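Local atomic coordinates of glutaredoxin related protein (Sulfolobus solfataricus, PDB entry 4MNN), a protein that probably catalyses thiol-disulfide exchange as an atypical protein disulfide oxidoreductase built on the thioredoxin fold. Residues N84-L88 with Q123-I127; R54-Y60 with S77-N83; N69-P73 with C114-E119. One frame throughout, in Å; residues are numbered along the deposited sequence.

Contact 1 of 3, residues N84-L88 with Q123-I127; sequences NVVNL and QVSQI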
loop_
_atom_site.group_PDB
_atom_site.type_symbol
_atom_site.label_atom_id
_atom_site.label_comp_id
_atom_site.label_asym_id
_atom_site.label_seq_id
_atom_site.Cartn_x
_atom_site.Cartn_y
_atom_site.Cartn_z
ATOM N N ASN A 84 3.364 -13.423 -7.423
ATOM C CA ASN A 84 4.715 -12.997 -7.796
ATOM C C ASN A 84 4.765 -12.536 -9.245
ATOM O O ASN A 84 5.667 -12.909 -10.020
ATOM C CB ASN A 84 5.733 -14.114 -7.565
ATOM C CG ASN A 84 7.164 -13.636 -7.767
ATOM O OD1 ASN A 84 7.454 -12.451 -7.585
ATOM N ND2 ASN A 84 8.066 -14.551 -8.132
ATOM N N VAL A 85 3.778 -11.732 -9.622
ATOM C CA VAL A 85 3.740 -11.174 -10.958
ATOM C C VAL A 85 3.764 -9.641 -10.917
ATOM O O VAL A 85 3.190 -9.024 -10.033
ATOM C CB VAL A 85 2.491 -11.613 -11.730
ATOM C CG1 VAL A 85 1.246 -10.956 -11.173
ATOM C CG2 VAL A 85 2.653 -11.245 -13.193
ATOM N N VAL A 86 4.456 -9.038 -11.874
ATOM C CA VAL A 86 4.508 -7.586 -11.971
ATOM C C VAL A 86 4.115 -7.230 -13.411
ATOM O O VAL A 86 4.436 -7.963 -14.352
ATOM C CB VAL A 86 5.930 -7.089 -11.614
ATOM C CG1 VAL A 86 6.273 -5.829 -12.390
ATOM C CG2 VAL A 86 6.005 -6.820 -10.082
ATOM N N ASN A 87 3.405 -6.127 -13.592
ATOM C CA ASN A 87 3.001 -5.760 -14.937
ATOM C C ASN A 87 3.714 -4.529 -15.518
ATOM O O ASN A 87 3.364 -4.065 -16.602
ATOM C CB ASN A 87 1.475 -5.609 -14.993
ATOM C CG ASN A 87 0.755 -6.950 -14.746
ATOM O OD1 ASN A 87 0.934 -7.914 -15.511
ATOM N ND2 ASN A 87 -0.038 -7.023 -13.673
ATOM N N LEU A 88 4.706 -3.999 -14.803
ATOM C CA LEU A 88 5.462 -2.862 -15.330
ATOM C C LEU A 88 6.324 -3.421 -16.486
ATOM O O LEU A 88 6.695 -4.601 -16.475
ATOM C CB LEU A 88 6.355 -2.272 -14.233
ATOM C CG LEU A 88 5.587 -1.706 -13.037
ATOM C CD1 LEU A 88 6.554 -1.128 -12.047
ATOM C CD2 LEU A 88 4.633 -0.639 -13.495
ATOM N N GLN A 123 4.002 -2.055 -7.189
ATOM C CA GLN A 123 4.793 -2.952 -8.029
ATOM C C GLN A 123 6.282 -2.721 -7.822
ATOM O O GLN A 123 7.055 -3.663 -7.849
ATOM C CB GLN A 123 4.388 -2.792 -9.481
ATOM C CG GLN A 123 2.976 -3.353 -9.689
ATOM C CD GLN A 123 2.482 -3.141 -11.078
ATOM O OE1 GLN A 123 1.849 -2.133 -11.379
ATOM N NE2 GLN A 123 2.780 -4.091 -11.956
ATOM N N VAL A 124 6.682 -1.470 -7.622
ATOM C CA VAL A 124 8.080 -1.189 -7.341
ATOM C C VAL A 124 8.502 -1.900 -6.021
ATOM O O VAL A 124 9.607 -2.470 -5.925
ATOM C CB VAL A 124 8.309 0.335 -7.222
ATOM C CG1 VAL A 124 9.722 0.616 -6.763
ATOM C CG2 VAL A 124 8.017 1.020 -8.556
ATOM N N SER A 125 7.633 -1.905 -5.009
ATOM C CA SER A 125 7.983 -2.557 -3.727
ATOM C C SER A 125 8.160 -4.070 -3.895
ATOM O O SER A 125 8.888 -4.713 -3.132
ATOM C CB SER A 125 6.908 -2.265 -2.649
ATOM O OG SER A 125 5.732 -3.068 -2.774
ATOM N N GLN A 126 7.492 -4.624 -4.902
ATOM C CA GLN A 126 7.604 -6.060 -5.222
ATOM C C GLN A 126 8.949 -6.389 -5.857
ATOM O O GLN A 126 9.565 -7.425 -5.552
ATOM C CB GLN A 126 6.550 -6.443 -6.249
ATOM C CG GLN A 126 5.358 -7.157 -5.749
ATOM C CD GLN A 126 4.423 -7.502 -6.903
ATOM O OE1 GLN A 126 3.615 -6.689 -7.312
ATOM N NE2 GLN A 126 4.565 -8.690 -7.445
ATOM N N ILE A 127 9.375 -5.522 -6.780
ATOM C CA ILE A 127 10.612 -5.685 -7.536
ATOM C C ILE A 127 11.864 -5.350 -6.772
ATOM O O ILE A 127 12.917 -5.916 -7.032
ATOM C CB ILE A 127 10.672 -4.714 -8.757
ATOM C CG1 ILE A 127 9.488 -4.917 -9.682
ATOM C CG2 ILE A 127 11.974 -4.900 -9.515
ATOM C CD1 ILE A 127 9.348 -3.776 -10.639
HETATM O O HOH W 1 6.396 -10.403 -6.017
#
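The side-chain amide of Gln126 is the flat group that Val85 and Val86 meet: Val85 O lies close to its plane, while Val86 CG2 sits over one face, 3.6 Å from Gln126 CD. The Gln126 chain is extended beyond CG (chi2 -178°), which carries the amide out to Val85 O. Gln126 NE2 donates to Val85 O at 2.9 Å along a fairly straight path (162° at the hydrogen), but it reaches the oxygen from well above the carbonyl plane rather than on a lone pair. The same NE2 gives a hydrogen bond to water 1, 2.9 Å away, and that water donates to Asn84 OD1, so two partners fix how the amide is turned. The other Val86 methyl, CG1, lies 4.1 Å from Ile127 CD1. Leu88 closes the apolar side: its CD1 touches Gln123 CB at 3.7 Å and Ile127 CD1 at 4.1 Å. Asn84, with positive phi, is the C' residue of a Schellman motif that ends helix 71-83, and the chain then runs extended through Val85 and Val86 past the last turn of helix 114-127. Arg80 and Ile81 of helix 71-83 pack on Gln126, Val93 of helix 90-96 covers Leu88 and Ile127, and Tyr59 of strand 57-63 lies against Ser125 and Gln126.

Contact 2 of 3, residues R54-Y60 with S77-N83; sequences RGDRVYY and SLVRISN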
loop_
_atom_site.group_PDB
_atom_site.type_symbol
_atom_site.label_atom_id
_atom_site.label_comp_id
_atom_site.label_asym_id
_atom_site.label_seq_id
_atom_site.Cartn_x
_atom_site.Cartn_y
_atom_site.Cartn_z
ATOM N N ARG A 54 4.618 -11.312 3.079
ATOM C CA ARG A 54 4.631 -12.654 2.510
ATOM C C ARG A 54 5.827 -13.177 3.294
ATOM O O ARG A 54 6.955 -12.712 3.114
ATOM C CB ARG A 54 4.849 -12.629 0.995
ATOM C CG ARG A 54 4.547 -13.965 0.347
ATOM C CD ARG A 54 4.678 -13.987 -1.177
ATOM N NE ARG A 54 4.845 -15.373 -1.617
ATOM C CZ ARG A 54 4.615 -15.831 -2.850
ATOM N NH1 ARG A 54 4.190 -15.016 -3.821
ATOM N NH2 ARG A 54 4.810 -17.125 -3.109
ATOM N N GLY A 55 5.557 -14.101 4.214
ATOM C CA GLY A 55 6.612 -14.601 5.075
ATOM C C GLY A 55 7.078 -13.467 5.973
ATOM O O GLY A 55 6.260 -12.711 6.505
ATOM N N ASP A 56 8.386 -13.311 6.150
ATOM C CA ASP A 56 8.883 -12.227 6.998
ATOM C C ASP A 56 9.019 -10.928 6.208
ATOM O O ASP A 56 9.343 -9.886 6.779
ATOM C CB ASP A 56 10.279 -12.550 7.554
ATOM C CG ASP A 56 10.256 -13.630 8.607
ATOM O OD1 ASP A 56 9.332 -13.598 9.453
ATOM O OD2 ASP A 56 11.173 -14.492 8.591
ATOM N N ARG A 57 8.802 -10.975 4.896
ATOM C CA ARG A 57 8.994 -9.745 4.115
ATOM C C ARG A 57 7.825 -8.766 4.131
ATOM O O ARG A 57 6.719 -9.149 3.802
ATOM C CB ARG A 57 9.311 -10.071 2.660
ATOM C CG ARG A 57 9.443 -8.835 1.764
ATOM C CD ARG A 57 9.992 -9.266 0.384
ATOM N NE ARG A 57 9.968 -8.161 -0.590
ATOM C CZ ARG A 57 10.330 -8.270 -1.865
ATOM N NH1 ARG A 57 10.743 -9.440 -2.341
ATOM N NH2 ARG A 57 10.292 -7.208 -2.663
ATOM N N VAL A 58 8.094 -7.507 4.474
ATOM C CA VAL A 58 7.056 -6.460 4.469
ATOM C C VAL A 58 7.159 -5.714 3.132
ATOM O O VAL A 58 8.190 -5.107 2.822
ATOM C CB VAL A 58 7.257 -5.436 5.628
ATOM C CG1 VAL A 58 6.199 -4.309 5.542
ATOM C CG2 VAL A 58 7.164 -6.152 6.998
ATOM N N TYR A 59 6.110 -5.797 2.318
ATOM C CA TYR A 59 6.086 -5.123 1.037
ATOM C C TYR A 59 5.795 -3.656 1.197
ATOM O O TYR A 59 6.393 -2.822 0.516
ATOM C CB TYR A 59 5.067 -5.784 0.117
ATOM C CG TYR A 59 5.581 -7.114 -0.381
ATOM C CD1 TYR A 59 5.545 -8.243 0.434
ATOM C CD2 TYR A 59 6.169 -7.222 -1.648
ATOM C CE1 TYR A 59 6.096 -9.476 0.005
ATOM C CE2 TYR A 59 6.717 -8.439 -2.087
ATOM C CZ TYR A 59 6.672 -9.554 -1.248
ATOM O OH TYR A 59 7.199 -10.772 -1.671
ATOM N N TYR A 60 4.878 -3.332 2.099
ATOM C CA TYR A 60 4.601 -1.930 2.383
ATOM C C TYR A 60 3.658 -1.817 3.556
ATOM O O TYR A 60 3.085 -2.814 4.009
ATOM C CB TYR A 60 3.987 -1.248 1.142
ATOM C CG TYR A 60 2.660 -1.829 0.699
ATOM C CD1 TYR A 60 1.474 -1.472 1.338
ATOM C CD2 TYR A 60 2.593 -2.754 -0.350
ATOM C CE1 TYR A 60 0.249 -2.017 0.938
ATOM C CE2 TYR A 60 1.362 -3.324 -0.753
ATOM C CZ TYR A 60 0.207 -2.951 -0.111
ATOM O OH TYR A 60 -1.036 -3.488 -0.459
ATOM N N SER A 77 -2.784 -5.369 -5.563
ATOM C CA SER A 77 -1.440 -5.620 -5.098
ATOM C C SER A 77 -1.381 -6.942 -4.383
ATOM O O SER A 77 -0.379 -7.643 -4.452
ATOM C CB SER A 77 -0.919 -4.517 -4.154
ATOM O OG SER A 77 -1.584 -4.510 -2.889
ATOM N N LEU A 78 -2.434 -7.288 -3.647
ATOM C CA LEU A 78 -2.414 -8.571 -2.940
ATOM C C LEU A 78 -2.265 -9.734 -3.933
ATOM O O LEU A 78 -1.494 -10.680 -3.716
ATOM C CB LEU A 78 -3.723 -8.735 -2.164
ATOM C CG LEU A 78 -3.757 -8.356 -0.659
ATOM C CD1 LEU A 78 -2.727 -7.372 -0.282
ATOM C CD2 LEU A 78 -5.163 -7.921 -0.269
ATOM N N VAL A 79 -3.047 -9.675 -5.001
ATOM C CA VAL A 79 -3.001 -10.739 -6.004
ATOM C C VAL A 79 -1.636 -10.782 -6.692
ATOM O O VAL A 79 -1.076 -11.853 -6.891
ATOM C CB VAL A 79 -4.119 -10.516 -7.045
ATOM C CG1 VAL A 79 -4.017 -11.562 -8.191
ATOM C CG2 VAL A 79 -5.479 -10.570 -6.340
ATOM N N ARG A 80 -1.099 -9.618 -7.064
ATOM C CA ARG A 80 0.198 -9.583 -7.750
ATOM C C ARG A 80 1.311 -10.125 -6.865
ATOM O O ARG A 80 2.142 -10.919 -7.309
ATOM C CB ARG A 80 0.545 -8.156 -8.201
ATOM C CG ARG A 80 -0.349 -7.561 -9.280
ATOM C CD ARG A 80 0.451 -6.549 -10.153
ATOM N NE ARG A 80 -0.362 -6.131 -11.289
ATOM C CZ ARG A 80 -1.123 -5.039 -11.310
ATOM N NH1 ARG A 80 -1.168 -4.225 -10.249
ATOM N NH2 ARG A 80 -1.889 -4.795 -12.373
ATOM N N ILE A 81 1.314 -9.705 -5.602
ATOM C CA ILE A 81 2.327 -10.166 -4.673
ATOM C C ILE A 81 2.179 -11.691 -4.423
ATOM O O ILE A 81 3.175 -12.423 -4.423
ATOM C CB ILE A 81 2.226 -9.378 -3.339
ATOM C CG1 ILE A 81 2.709 -7.946 -3.559
ATOM C CG2 ILE A 81 3.088 -10.018 -2.241
ATOM C CD1 ILE A 81 2.242 -6.984 -2.455
ATOM N N SER A 82 0.948 -12.159 -4.249
ATOM C CA SER A 82 0.736 -13.575 -3.972
ATOM C C SER A 82 1.130 -14.485 -5.144
ATOM O O SER A 82 1.551 -15.624 -4.931
ATOM C CB SER A 82 -0.722 -13.823 -3.593
ATOM O OG SER A 82 -0.896 -15.160 -3.161
ATOM N N ASN A 83 0.988 -13.978 -6.364
ATOM C CA ASN A 83 1.329 -14.733 -7.581
ATOM C C ASN A 83 2.736 -14.394 -8.073
ATOM O O ASN A 83 3.255 -15.016 -9.013
ATOM C CB ASN A 83 0.339 -14.422 -8.696
ATOM C CG ASN A 83 -1.011 -15.068 -8.471
ATOM O OD1 ASN A 83 -2.023 -14.578 -8.948
ATOM N ND2 ASN A 83 -1.028 -16.174 -7.753
#
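Ile81 fills the gap between Tyr59 and Tyr60. Its CG2 stands over the Tyr59 ring, 3.8 Å from the centroid and 12° off the normal, a CH-pi contact; its CD1 meets Tyr60 CE2 obliquely at 4.1 Å. On the opposite face of the Tyr59 ring lies Arg57 NE, offset toward the rim. Two polar bonds flank this packing. Tyr60 OH donates to Ser77 OG at 2.7 Å, and the serine oxygen is also hydrogen-bonded to Phe74 O one turn back. At the other end Arg54, its CG anti to the backbone N (chi1 -167°) and its chain extended, brings NH1 within 2.8 Å of Ile81 O, each group near the plane of the other. Further out, Asp18 forms a salt bridge with Arg54 NE, Tyr122 stacks on Tyr60, and a type II' turn from Arg54 to Arg57, with Gly55 at positive phi, links strands 49-54 and 57-63. Hairpin 49-63 followed by helix 71-83 is the beta-beta-alpha part of a thioredoxin fold. A cationic guanidinium at the carbonyl end of a helix should be favoured by the helix dipole, while the hydroxyl chain ties Tyr60 to the helix backbone.

Contact 3 of 3, residues N69-P73 with C114-E119; sequences NELWP and CPITAE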
loop_
_atom_site.group_PDB
_atom_site.type_symbol
_atom_site.label_atom_id
_atom_site.label_comp_id
_atom_site.label_asym_id
_atom_site.label_seq_id
_atom_site.Cartn_x
_atom_site.Cartn_y
_atom_site.Cartn_z
ATOM N N ASN A 69 -11.492 4.846 -3.624
ATOM C CA ASN A 69 -10.725 4.471 -4.820
ATOM C C ASN A 69 -9.350 3.807 -4.588
ATOM O O ASN A 69 -8.657 3.416 -5.549
ATOM C CB ASN A 69 -10.655 5.659 -5.828
ATOM C CG ASN A 69 -9.656 6.748 -5.444
ATOM O OD1 ASN A 69 -9.494 7.745 -6.173
ATOM N ND2 ASN A 69 -9.001 6.582 -4.317
ATOM N N GLU A 70 -8.967 3.647 -3.321
ATOM C CA GLU A 70 -7.696 2.977 -2.999
ATOM C C GLU A 70 -7.912 1.474 -2.788
ATOM O O GLU A 70 -6.961 0.680 -2.726
ATOM C CB GLU A 70 -7.065 3.593 -1.735
ATOM C CG GLU A 70 -6.561 5.027 -1.955
ATOM C CD GLU A 70 -5.418 5.124 -2.992
ATOM O OE1 GLU A 70 -4.688 4.135 -3.208
ATOM O OE2 GLU A 70 -5.216 6.221 -3.585
ATOM N N LEU A 71 -9.165 1.046 -2.699
ATOM C CA LEU A 71 -9.387 -0.379 -2.478
ATOM C C LEU A 71 -8.990 -1.246 -3.684
ATOM O O LEU A 71 -8.409 -2.319 -3.516
ATOM C CB LEU A 71 -10.865 -0.655 -2.126
ATOM C CG LEU A 71 -11.172 -2.151 -1.895
ATOM C CD1 LEU A 71 -10.413 -2.656 -0.663
ATOM C CD2 LEU A 71 -12.678 -2.345 -1.676
ATOM N N TRP A 72 -9.318 -0.796 -4.890
ATOM C CA TRP A 72 -9.026 -1.583 -6.071
ATOM C C TRP A 72 -7.523 -1.834 -6.217
ATOM O O TRP A 72 -7.101 -2.990 -6.428
ATOM C CB TRP A 72 -9.636 -0.886 -7.292
ATOM C CG TRP A 72 -9.290 -1.508 -8.611
ATOM C CD1 TRP A 72 -9.373 -2.836 -8.955
ATOM C CD2 TRP A 72 -8.804 -0.822 -9.767
ATOM N NE1 TRP A 72 -8.960 -3.012 -10.262
ATOM C CE2 TRP A 72 -8.607 -1.792 -10.783
ATOM C CE3 TRP A 72 -8.517 0.526 -10.048
ATOM C CZ2 TRP A 72 -8.128 -1.462 -12.054
ATOM C CZ3 TRP A 72 -8.039 0.851 -11.321
ATOM C CH2 TRP A 72 -7.854 -0.143 -12.305
ATOM N N PRO A 73 -6.696 -0.771 -6.131
ATOM C CA PRO A 73 -5.242 -0.944 -6.248
ATOM C C PRO A 73 -4.729 -1.845 -5.120
ATOM O O PRO A 73 -3.847 -2.657 -5.320
ATOM C CB PRO A 73 -4.689 0.466 -6.099
ATOM C CG PRO A 73 -5.793 1.331 -6.512
ATOM C CD PRO A 73 -7.067 0.655 -6.110
ATOM N N CYS A 114 -4.191 9.438 -7.433
ATOM C CA CYS A 114 -3.530 8.667 -6.383
ATOM C C CYS A 114 -3.523 7.158 -6.600
ATOM O O CYS A 114 -2.507 6.528 -6.403
ATOM C CB CYS A 114 -4.134 8.982 -5.012
ATOM S SG CYS A 114 -3.783 10.679 -4.385
ATOM N N PRO A 115 -4.660 6.569 -7.003
ATOM C CA PRO A 115 -4.638 5.118 -7.205
ATOM C C PRO A 115 -3.668 4.672 -8.279
ATOM O O PRO A 115 -3.121 3.586 -8.193
ATOM C CB PRO A 115 -6.108 4.769 -7.495
ATOM C CG PRO A 115 -6.714 6.080 -7.964
ATOM C CD PRO A 115 -6.030 7.109 -7.075
ATOM N N ILE A 116 -3.460 5.512 -9.289
ATOM C CA ILE A 116 -2.537 5.199 -10.368
ATOM C C ILE A 116 -1.114 5.155 -9.776
ATOM O O ILE A 116 -0.328 4.250 -10.068
ATOM C CB ILE A 116 -2.627 6.279 -11.481
ATOM C CG1 ILE A 116 -4.108 6.571 -11.792
ATOM C CG2 ILE A 116 -1.875 5.822 -12.710
ATOM C CD1 ILE A 116 -4.359 7.659 -12.831
ATOM N N THR A 117 -0.793 6.121 -8.918
ATOM C CA THR A 117 0.544 6.158 -8.309
ATOM C C THR A 117 0.765 5.034 -7.316
ATOM O O THR A 117 1.840 4.454 -7.278
ATOM C CB THR A 117 0.790 7.511 -7.656
ATOM O OG1 THR A 117 0.550 8.522 -8.646
ATOM C CG2 THR A 117 2.281 7.640 -7.203
ATOM N N ALA A 118 -0.237 4.744 -6.490
ATOM C CA ALA A 118 -0.104 3.631 -5.557
ATOM C C ALA A 118 0.141 2.324 -6.311
ATOM O O ALA A 118 0.995 1.524 -5.932
ATOM C CB ALA A 118 -1.336 3.494 -4.727
ATOM N N GLU A 119 -0.623 2.075 -7.375
ATOM C CA GLU A 119 -0.443 0.814 -8.109
ATOM C C GLU A 119 0.970 0.642 -8.641
ATOM O O GLU A 119 1.565 -0.442 -8.586
ATOM C CB GLU A 119 -1.444 0.769 -9.251
ATOM C CG GLU A 119 -1.477 -0.570 -9.979
ATOM C CD GLU A 119 -2.906 -1.000 -10.287
ATOM O OE1 GLU A 119 -3.577 -0.344 -11.128
ATOM O OE2 GLU A 119 -3.354 -1.990 -9.677
HETATM O O HOH W 2 -2.102 -2.402 -7.369
#
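Two helix starts run close together here, with CA atoms 5.6 Å apart at Glu70 and Pro115 and 5.4 Å apart at Pro73 and Glu119. At this close approach two prolines lie side by side, pointing the same way: Pro73 CG rests 3.6 Å from Pro115 CB, which also touches Asn69 O at 3.5 Å. The side chain of Asn69 crosses the Pro115 ring at about a right angle. Glu70 bends at chi2 (-63°), which turns its carboxylate toward the start of helix 114-127; there OE2 lies 3.3 Å from Cys114 CB and OE1 lies 3.7 Å from Ala118 CB. Pro115 N, close to OE2, has no hydrogen to offer it. At the far end Glu119 is held by polar links instead: water 2 donates both to Pro73 O and to Glu119 OE2, and the same carboxylate oxygen forms a salt bridge with Arg80. Cys114 is disulfide-bonded to Cys111, in a CxxC sequence placed at the start of the helix as in thioredoxins, so Glu70 and Pro115 border the redox disulfide expected of this family. Strand 101-107 backs the contact, with Val107 against Glu70 and Cys114 and Leu105 under Ala118, while Val153 and Pro154, in the loop that leads into strand 155-158, pack on Cys114.

In the fold
Following the chain from the N terminus, contact 2 closes first, folding helix 71-83 back over the hairpin that ends in strand 57-63. Contact 3 opens inside that loop, at 69-73, and closes only at 114-119, so the two cross; they meet through the salt bridge from Arg80 to Glu119. Contact 1 opens just after contact 2 has closed, at 84-88, and closes further along helix 114-127, crossing contact 3 in its turn. Contacts 1 and 2 touch where Arg57 NH2 binds Ser125 O. Contact 2 holds the first thioredoxin-like part together, while contacts 1 and 3 tie helix 71-83 and the loop after it to opposite ends of helix 114-127.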